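PDB 6CMK: AztD protein from Citrobacter koseri, which acts as a periplasmic zinc chaperone, handing one zinc ion directly to the solute-binding protein AztC of the AztABCD transport system. Local coordinates for residues D32-I40 / V50-L59; F127-A135 / Q145-L153. One frame throughout, in Å; residues are numbered along the deposited sequence.

Interaction 1. Residues D32-I40 / V50-L59; sequences DVTAWRLFI and VIDALDGDKL
Leu38 and Ile51 face each other as the hydrogen-bonded pair of an antiparallel hairpin. Leu38 N donates to Ile51 O at 2.8 Å, and Ile51 N returns a bond to Leu38 O. A third bond, from Ala53 N to Trp36 O at 2.9 Å, comes from above the carbonyl plane, where the second strand has already ended.

The turn that follows is organised by Asp52. Its CG lies anti to the backbone N (chi1 -174°), which brings OD1 round to accept from Leu54 N in an Asx turn. The same OD1 accepts a hydrogen bond from a water that in turn accepts from Trp36 N, so one carboxylate oxygen both shapes the turn and ties it to the first strand.

Apolar contacts divide between the two faces. On the face of Phe39, Val50 lies alongside the ring and sets CG1 over its face, 4.0 Å from the centroid, a CH-pi contact; nearby, Leu59 CD2 covers one face of the Arg37 guanidinium, 3.5 Å from NE. On the face of Leu38, Leu38 CD2 meets Ala53 CB at 3.8 Å, Ile40 CD1 touches Ile51 CD1, and Leu54 CD2 approaches Trp36 CD1.

Strand 32-42 is flanked by strand 47-52 and, across its other edge, by C-terminal strand 392-403. Strands 88-100 and 105-109 pack against the Phe39 face, where Arg37 NH1 reaches the backbone oxygens of Ser94 and Asp110.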
loop_
_atom_site.group_PDB
_atom_site.type_symbol
_atom_site.label_atom_id
_atom_site.label_comp_id
_atom_site.label_asym_id
_atom_site.label_seq_id
_atom_site.Cartn_x
_atom_site.Cartn_y
_atom_site.Cartn_z
ATOM N N ASP B 32 -3.020 -18.777 5.920
ATOM C CA ASP B 32 -2.141 -17.636 5.691
ATOM C C ASP B 32 -1.016 -18.088 4.770
ATOM O O ASP B 32 -0.257 -18.998 5.119
ATOM C CB ASP B 32 -1.593 -17.127 7.026
ATOM C CG ASP B 32 -1.198 -15.681 6.980
ATOM O OD1 ASP B 32 -0.177 -15.363 6.336
ATOM O OD2 ASP B 32 -1.911 -14.861 7.596
ATOM N N VAL B 33 -0.906 -17.468 3.595
ATOM C CA VAL B 33 -0.027 -17.968 2.546
ATOM C C VAL B 33 0.983 -16.896 2.177
ATOM O O VAL B 33 0.613 -15.746 1.916
ATOM C CB VAL B 33 -0.813 -18.409 1.303
ATOM C CG1 VAL B 33 0.152 -18.885 0.220
ATOM C CG2 VAL B 33 -1.785 -19.508 1.683
ATOM N N THR B 34 2.249 -17.296 2.143
ATOM C CA THR B 34 3.361 -16.474 1.683
ATOM C C THR B 34 3.782 -16.977 0.313
ATOM O O THR B 34 3.955 -18.183 0.116
ATOM C CB THR B 34 4.547 -16.551 2.652
ATOM O OG1 THR B 34 4.172 -16.024 3.932
ATOM C CG2 THR B 34 5.737 -15.765 2.122
ATOM N N ALA B 35 3.946 -16.063 -0.636
ATOM C CA ALA B 35 4.345 -16.494 -1.970
ATOM C C ALA B 35 5.170 -15.402 -2.621
ATOM O O ALA B 35 4.755 -14.238 -2.651
ATOM C CB ALA B 35 3.128 -16.834 -2.840
ATOM N N TRP B 36 6.340 -15.787 -3.128
ATOM C CA TRP B 36 7.214 -14.887 -3.867
ATOM C C TRP B 36 7.783 -15.628 -5.069
ATOM O O TRP B 36 8.089 -16.821 -4.984
ATOM C CB TRP B 36 8.372 -14.372 -3.016
ATOM C CG TRP B 36 7.995 -13.473 -1.857
ATOM C CD1 TRP B 36 7.435 -13.856 -0.676
ATOM C CD2 TRP B 36 8.201 -12.063 -1.765
ATOM N NE1 TRP B 36 7.269 -12.771 0.150
ATOM C CE2 TRP B 36 7.727 -11.653 -0.498
ATOM C CE3 TRP B 36 8.727 -11.103 -2.626
ATOM C CZ2 TRP B 36 7.775 -10.335 -0.082
ATOM C CZ3 TRP B 36 8.771 -9.791 -2.203
ATOM C CH2 TRP B 36 8.295 -9.422 -0.944
ATOM N N ARG B 37 7.946 -14.910 -6.179
ATOM C CA ARG B 37 8.404 -15.504 -7.424
ATOM C C ARG B 37 9.487 -14.648 -8.054
ATOM O O ARG B 37 9.424 -13.417 -8.010
ATOM C CB ARG B 37 7.237 -15.682 -8.387
ATOM C CG ARG B 37 6.318 -16.783 -7.927
ATOM C CD ARG B 37 5.031 -16.842 -8.701
ATOM N NE ARG B 37 4.180 -17.889 -8.155
ATOM C CZ ARG B 37 3.022 -18.266 -8.674
ATOM N NH1 ARG B 37 2.557 -17.675 -9.760
ATOM N NH2 ARG B 37 2.329 -19.239 -8.099
ATOM N N LEU B 38 10.489 -15.321 -8.611
ATOM C CA LEU B 38 11.539 -14.695 -9.394
ATOM C C LEU B 38 11.222 -14.835 -10.872
ATOM O O LEU B 38 10.753 -15.883 -11.323
ATOM C CB LEU B 38 12.898 -15.347 -9.136
ATOM C CG LEU B 38 13.318 -15.537 -7.684
ATOM C CD1 LEU B 38 14.651 -16.300 -7.623
ATOM C CD2 LEU B 38 13.416 -14.193 -7.006
ATOM N N PHE B 39 11.532 -13.791 -11.627
ATOM C CA PHE B 39 11.454 -13.818 -13.078
ATOM C C PHE B 39 12.838 -13.483 -13.601
ATOM O O PHE B 39 13.390 -12.432 -13.263
ATOM C CB PHE B 39 10.384 -12.842 -13.573
ATOM C CG PHE B 39 9.014 -13.203 -13.094
ATOM C CD1 PHE B 39 8.628 -12.898 -11.804
ATOM C CD2 PHE B 39 8.143 -13.909 -13.902
ATOM C CE1 PHE B 39 7.386 -13.258 -11.335
ATOM C CE2 PHE B 39 6.894 -14.270 -13.438
ATOM C CZ PHE B 39 6.520 -13.945 -12.156
ATOM N N ILE B 40 13.412 -14.398 -14.383
ATOM C CA ILE B 40 14.829 -14.354 -14.721
ATOM C C ILE B 40 14.970 -14.478 -16.227
ATOM O O ILE B 40 14.525 -15.468 -16.820
ATOM C CB ILE B 40 15.623 -15.465 -14.020
ATOM C CG1 ILE B 40 15.354 -15.472 -12.510
ATOM C CG2 ILE B 40 17.104 -15.276 -14.275
ATOM C CD1 ILE B 40 14.810 -16.789 -12.034
ATOM N N VAL B 50 10.622 -18.639 -14.542
ATOM C CA VAL B 50 9.904 -18.255 -13.330
ATOM C C VAL B 50 10.236 -19.291 -12.275
ATOM O O VAL B 50 10.106 -20.494 -12.522
ATOM C CB VAL B 50 8.381 -18.174 -13.544
ATOM C CG1 VAL B 50 7.698 -17.553 -12.303
ATOM C CG2 VAL B 50 8.054 -17.381 -14.801
ATOM N N ILE B 51 10.662 -18.824 -11.111
ATOM C CA ILE B 51 11.144 -19.691 -10.048
ATOM C C ILE B 51 10.452 -19.276 -8.764
ATOM O O ILE B 51 10.262 -18.083 -8.511
ATOM C CB ILE B 51 12.678 -19.597 -9.929
ATOM C CG1 ILE B 51 13.301 -20.239 -11.182
ATOM C CG2 ILE B 51 13.198 -20.241 -8.636
ATOM C CD1 ILE B 51 14.803 -20.394 -11.149
ATOM N N ASP B 52 10.053 -20.264 -7.971
ATOM C CA ASP B 52 9.556 -19.993 -6.628
ATOM C C ASP B 52 10.712 -19.493 -5.772
ATOM O O ASP B 52 11.694 -20.209 -5.568
ATOM C CB ASP B 52 8.939 -21.259 -6.036
ATOM C CG ASP B 52 8.268 -21.024 -4.691
ATOM O OD1 ASP B 52 8.659 -20.103 -3.938
ATOM O OD2 ASP B 52 7.328 -21.779 -4.382
ATOM N N ALA B 53 10.609 -18.255 -5.292
ATOM C CA ALA B 53 11.733 -17.647 -4.586
ATOM C C ALA B 53 12.011 -18.341 -3.259
ATOM O O ALA B 53 13.141 -18.299 -2.762
ATOM C CB ALA B 53 11.465 -16.164 -4.337
ATOM N N LEU B 54 10.999 -18.966 -2.660
ATOM C CA LEU B 54 11.159 -19.469 -1.301
ATOM C C LEU B 54 11.874 -20.821 -1.258
ATOM O O LEU B 54 12.532 -21.131 -0.259
ATOM C CB LEU B 54 9.787 -19.536 -0.622
ATOM C CG LEU B 54 8.954 -18.244 -0.727
ATOM C CD1 LEU B 54 7.671 -18.337 0.087
ATOM C CD2 LEU B 54 9.742 -17.002 -0.307
ATOM N N ASP B 55 11.785 -21.629 -2.317
ATOM C CA ASP B 55 12.494 -22.905 -2.347
ATOM C C ASP B 55 13.195 -23.198 -3.668
ATOM O O ASP B 55 13.827 -24.254 -3.791
ATOM C CB ASP B 55 11.536 -24.065 -2.022
ATOM C CG ASP B 55 10.461 -24.248 -3.071
ATOM O OD1 ASP B 55 10.453 -23.499 -4.070
ATOM O OD2 ASP B 55 9.624 -25.154 -2.898
ATOM N N GLY B 56 13.095 -22.322 -4.661
ATOM C CA GLY B 56 13.899 -22.458 -5.852
ATOM C C GLY B 56 13.370 -23.383 -6.923
ATOM O O GLY B 56 14.091 -23.637 -7.894
ATOM N N ASP B 57 12.144 -23.888 -6.817
ATOM C CA ASP B 57 11.724 -24.823 -7.850
ATOM C C ASP B 57 11.128 -24.076 -9.041
ATOM O O ASP B 57 10.646 -22.940 -8.937
ATOM C CB ASP B 57 10.755 -25.888 -7.316
ATOM C CG ASP B 57 9.465 -25.317 -6.769
ATOM O OD1 ASP B 57 9.246 -24.095 -6.868
ATOM O OD2 ASP B 57 8.660 -26.114 -6.237
ATOM N N LYS B 58 11.221 -24.722 -10.195
ATOM C CA LYS B 58 10.888 -24.101 -11.467
ATOM C C LYS B 58 9.378 -24.130 -11.659
ATOM O O LYS B 58 8.758 -25.196 -11.612
ATOM C CB LYS B 58 11.595 -24.835 -12.608
ATOM C CG LYS B 58 13.075 -25.136 -12.363
ATOM C CD LYS B 58 13.957 -23.913 -12.562
ATOM C CE LYS B 58 14.199 -23.629 -14.039
ATOM N NZ LYS B 58 14.948 -22.359 -14.248
ATOM N N LEU B 59 8.785 -22.959 -11.861
ATOM C CA LEU B 59 7.354 -22.859 -12.096
ATOM C C LEU B 59 7.000 -22.782 -13.571
ATOM O O LEU B 59 5.955 -23.305 -13.975
ATOM C CB LEU B 59 6.793 -21.625 -11.379
ATOM C CG LEU B 59 6.310 -21.762 -9.934
ATOM C CD1 LEU B 59 7.099 -22.790 -9.134
ATOM C CD2 LEU B 59 6.368 -20.394 -9.256
HETATM O O HOH W 1 6.438 -18.771 -3.201
#

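Interaction 2. Residues F127-A135 / Q145-L153; sequences FVERQGKIA and QILGESAVL
Ile134 fills the close-packed half of this contact, with Leu147 beside it and the start of helix 149-153 beyond. The CG2 branch of Ile134 meets Leu147 CD2 at 3.8 Å, the side chains crossing at a slant. Leu147 has its CG wedged between the backbone N and the carbonyl carbon (chi1 55°), which holds the branch point within 3.9 Å of Ile134 CB. The other arm of Ile134 runs on to CD1, which lies 3.7 Å from Glu149 N and more loosely against Val152 CG2. Phe80 of strand 78-83 and Leu117 and Leu119 of strand 113-120 close in around this apolar group. Paired backbone bonds between Ile134 and Leu147 hold the strands together.

Toward the reverse turn the contact becomes polar. Glu149 N donates to Gly132 O at 2.8 Å, in the carbonyl plane, while the Glu149 side chain extends alongside the turn. Its OE1 and Glu129 OE2 stand 4.4 Å apart, and one water donates to both, which should ease the repulsion between the carboxylates. Glu129 OE2 accepts from Gly132 N and Glu129 OE1 from Glu74 N, while Ser73 and Thr78 bond to Glu149 OE2. On the face of Lys133 and Ala135 the contact is slight: Ala135 CB approaches Ile146 CG1 at 4.2 Å, and partly exposed Lys133 sends NZ to Asp176.

The type I' turn from Arg130 to Lys133 joins strands 124-130 and 133-138, and Gly148 takes the N-cap position where strand 143-148 passes into a helix. Both belong to a four-stranded antiparallel propeller blade, whose first strand carries the zinc ligand His126.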
loop_
_atom_site.group_PDB
_atom_site.type_symbol
_atom_site.label_atom_id
_atom_site.label_comp_id
_atom_site.label_asym_id
_atom_site.label_seq_id
_atom_site.Cartn_x
_atom_site.Cartn_y
_atom_site.Cartn_z
ATOM N N PHE B 127 10.810 1.392 -19.831
ATOM C CA PHE B 127 9.473 1.056 -19.373
ATOM C C PHE B 127 9.255 1.747 -18.037
ATOM O O PHE B 127 10.126 1.695 -17.164
ATOM C CB PHE B 127 9.336 -0.463 -19.233
ATOM C CG PHE B 127 8.086 -0.913 -18.541
ATOM C CD1 PHE B 127 8.019 -0.966 -17.156
ATOM C CD2 PHE B 127 6.989 -1.337 -19.276
ATOM C CE1 PHE B 127 6.868 -1.394 -16.529
ATOM C CE2 PHE B 127 5.841 -1.775 -18.642
ATOM C CZ PHE B 127 5.784 -1.806 -17.273
ATOM N N VAL B 128 8.113 2.416 -17.887
ATOM C CA VAL B 128 7.730 3.024 -16.615
ATOM C C VAL B 128 6.285 2.662 -16.328
ATOM O O VAL B 128 5.403 2.893 -17.163
ATOM C CB VAL B 128 7.890 4.557 -16.614
ATOM C CG1 VAL B 128 7.458 5.113 -15.253
ATOM C CG2 VAL B 128 9.313 4.974 -16.910
ATOM N N GLU B 129 6.038 2.120 -15.140
ATOM C CA GLU B 129 4.684 1.867 -14.671
ATOM C C GLU B 129 4.514 2.488 -13.294
ATOM O O GLU B 129 5.437 2.465 -12.471
ATOM C CB GLU B 129 4.380 0.371 -14.629
ATOM C CG GLU B 129 2.966 0.020 -14.192
ATOM C CD GLU B 129 2.811 -0.066 -12.685
ATOM O OE1 GLU B 129 3.833 -0.255 -11.986
ATOM O OE2 GLU B 129 1.659 0.019 -12.207
ATOM N N ARG B 130 3.349 3.084 -13.060
ATOM C CA ARG B 130 3.024 3.565 -11.724
ATOM C C ARG B 130 1.515 3.614 -11.573
ATOM O O ARG B 130 0.810 4.087 -12.465
ATOM C CB ARG B 130 3.645 4.943 -11.444
ATOM C CG ARG B 130 3.465 5.979 -12.551
ATOM C CD ARG B 130 4.226 7.269 -12.230
ATOM N NE ARG B 130 3.782 7.859 -10.967
ATOM C CZ ARG B 130 2.663 8.564 -10.809
ATOM N NH1 ARG B 130 1.869 8.781 -11.832
ATOM N NH2 ARG B 130 2.336 9.042 -9.622
ATOM N N GLN B 131 1.023 3.094 -10.445
ATOM C CA GLN B 131 -0.409 3.126 -10.125
ATOM C C GLN B 131 -1.258 2.454 -11.205
ATOM O O GLN B 131 -2.441 2.774 -11.374
ATOM C CB GLN B 131 -0.873 4.559 -9.884
ATOM C CG GLN B 131 -0.040 5.267 -8.837
ATOM C CD GLN B 131 -0.451 6.702 -8.634
ATOM O OE1 GLN B 131 -0.849 7.400 -9.574
ATOM N NE2 GLN B 131 -0.345 7.159 -7.400
ATOM N N GLY B 132 -0.676 1.489 -11.908
ATOM C CA GLY B 132 -1.358 0.794 -12.972
ATOM C C GLY B 132 -1.215 1.449 -14.325
ATOM O O GLY B 132 -1.577 0.833 -15.336
ATOM N N LYS B 133 -0.726 2.684 -14.374
ATOM C CA LYS B 133 -0.493 3.361 -15.646
ATOM C C LYS B 133 0.856 2.928 -16.195
ATOM O O LYS B 133 1.841 2.878 -15.456
ATOM C CB LYS B 133 -0.508 4.876 -15.463
ATOM C CG LYS B 133 -1.798 5.441 -14.863
ATOM C CD LYS B 133 -1.693 6.947 -14.697
ATOM C CE LYS B 133 -1.013 7.325 -13.376
ATOM N NZ LYS B 133 -1.971 7.212 -12.232
ATOM N N ILE B 134 0.908 2.643 -17.501
ATOM C CA ILE B 134 2.104 2.089 -18.141
ATOM C C ILE B 134 2.514 3.004 -19.283
ATOM O O ILE B 134 1.674 3.408 -20.087
ATOM C CB ILE B 134 1.856 0.662 -18.686
ATOM C CG1 ILE B 134 1.566 -0.332 -17.558
ATOM C CG2 ILE B 134 3.030 0.173 -19.549
ATOM C CD1 ILE B 134 0.743 -1.511 -18.024
ATOM N N ALA B 135 3.809 3.298 -19.383
ATOM C CA ALA B 135 4.353 3.994 -20.544
ATOM C C ALA B 135 5.540 3.200 -21.051
ATOM O O ALA B 135 6.516 3.024 -20.322
ATOM C CB ALA B 135 4.784 5.425 -20.203
ATOM N N GLN B 145 3.950 4.424 -26.118
ATOM C CA GLN B 145 2.686 3.711 -25.981
ATOM C C GLN B 145 2.255 3.727 -24.524
ATOM O O GLN B 145 3.006 3.299 -23.646
ATOM C CB GLN B 145 2.808 2.286 -26.503
ATOM C CG GLN B 145 3.096 2.257 -27.994
ATOM C CD GLN B 145 3.180 0.859 -28.566
ATOM O OE1 GLN B 145 2.623 -0.093 -28.020
ATOM N NE2 GLN B 145 3.875 0.733 -29.679
ATOM N N ILE B 146 1.059 4.246 -24.269
ATOM C CA ILE B 146 0.513 4.349 -22.920
ATOM C C ILE B 146 -0.682 3.412 -22.809
ATOM O O ILE B 146 -1.524 3.347 -23.711
ATOM C CB ILE B 146 0.130 5.806 -22.576
ATOM C CG1 ILE B 146 1.385 6.637 -22.276
ATOM C CG2 ILE B 146 -0.755 5.875 -21.338
ATOM C CD1 ILE B 146 2.184 7.034 -23.490
ATOM N N LEU B 147 -0.758 2.691 -21.696
ATOM C CA LEU B 147 -1.821 1.723 -21.483
ATOM C C LEU B 147 -1.994 1.538 -19.983
ATOM O O LEU B 147 -1.405 2.266 -19.180
ATOM C CB LEU B 147 -1.518 0.408 -22.193
ATOM C CG LEU B 147 -0.187 -0.261 -21.870
ATOM C CD1 LEU B 147 -0.364 -1.741 -22.048
ATOM C CD2 LEU B 147 0.940 0.254 -22.768
ATOM N N GLY B 148 -2.839 0.580 -19.611
ATOM C CA GLY B 148 -3.158 0.353 -18.217
ATOM C C GLY B 148 -3.124 -1.119 -17.861
ATOM O O GLY B 148 -3.498 -1.974 -18.654
ATOM N N GLU B 149 -2.691 -1.391 -16.625
ATOM C CA GLU B 149 -2.506 -2.759 -16.145
ATOM C C GLU B 149 -3.824 -3.508 -15.991
ATOM O O GLU B 149 -3.883 -4.718 -16.239
ATOM C CB GLU B 149 -1.774 -2.757 -14.796
ATOM C CG GLU B 149 -1.513 -4.171 -14.266
ATOM C CD GLU B 149 -0.765 -4.208 -12.939
ATOM O OE1 GLU B 149 -1.108 -3.416 -12.040
ATOM O OE2 GLU B 149 0.156 -5.051 -12.791
ATOM N N SER B 150 -4.878 -2.830 -15.537
ATOM C CA SER B 150 -6.150 -3.516 -15.346
ATOM C C SER B 150 -6.660 -4.075 -16.666
ATOM O O SER B 150 -7.086 -5.235 -16.742
ATOM C CB SER B 150 -7.168 -2.567 -14.716
ATOM O OG SER B 150 -8.453 -3.167 -14.655
ATOM N N ALA B 151 -6.580 -3.275 -17.729
ATOM C CA ALA B 151 -6.956 -3.758 -19.054
ATOM C C ALA B 151 -6.066 -4.914 -19.496
ATOM O O ALA B 151 -6.555 -5.935 -19.995
ATOM C CB ALA B 151 -6.881 -2.609 -20.057
ATOM N N VAL B 152 -4.754 -4.781 -19.302
ATOM C CA VAL B 152 -3.823 -5.826 -19.717
ATOM C C VAL B 152 -4.185 -7.157 -19.067
ATOM O O VAL B 152 -4.217 -8.204 -19.723
ATOM C CB VAL B 152 -2.383 -5.410 -19.376
ATOM C CG1 VAL B 152 -1.392 -6.528 -19.712
ATOM C CG2 VAL B 152 -2.047 -4.116 -20.090
ATOM N N LEU B 153 -4.446 -7.139 -17.760
ATOM C CA LEU B 153 -4.735 -8.384 -17.053
ATOM C C LEU B 153 -6.026 -9.028 -17.531
ATOM O O LEU B 153 -6.159 -10.256 -17.451
ATOM C CB LEU B 153 -4.811 -8.132 -15.547
ATOM C CG LEU B 153 -3.456 -7.993 -14.873
ATOM C CD1 LEU B 153 -3.625 -7.348 -13.504
ATOM C CD2 LEU B 153 -2.811 -9.368 -14.787
HETATM O O HOH W 2 0.506 -1.694 -10.578
#

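How the interactions relate
From the N terminus, interaction 1 comes first: strand 32-42 turns back on strand 47-52, and nine residues separate the paired segments 32-40 and 50-59. Interaction 2 opens later, closing a loop of equal length between 127-135 and 145-153. The two are in series and neither nest nor cross. Their centres lie 24 Å apart and their nearest atoms about 11 Å, without touching; each belongs to its own four-stranded sheet. The first sheet takes in strand 392-403, joining the N- and C-terminal ends of the modelled chain, whereas the second uses consecutive strands. Such local hairpins, repeated around the ring, are how a propeller is assembled. Both touch a second copy of the protein in the crystal.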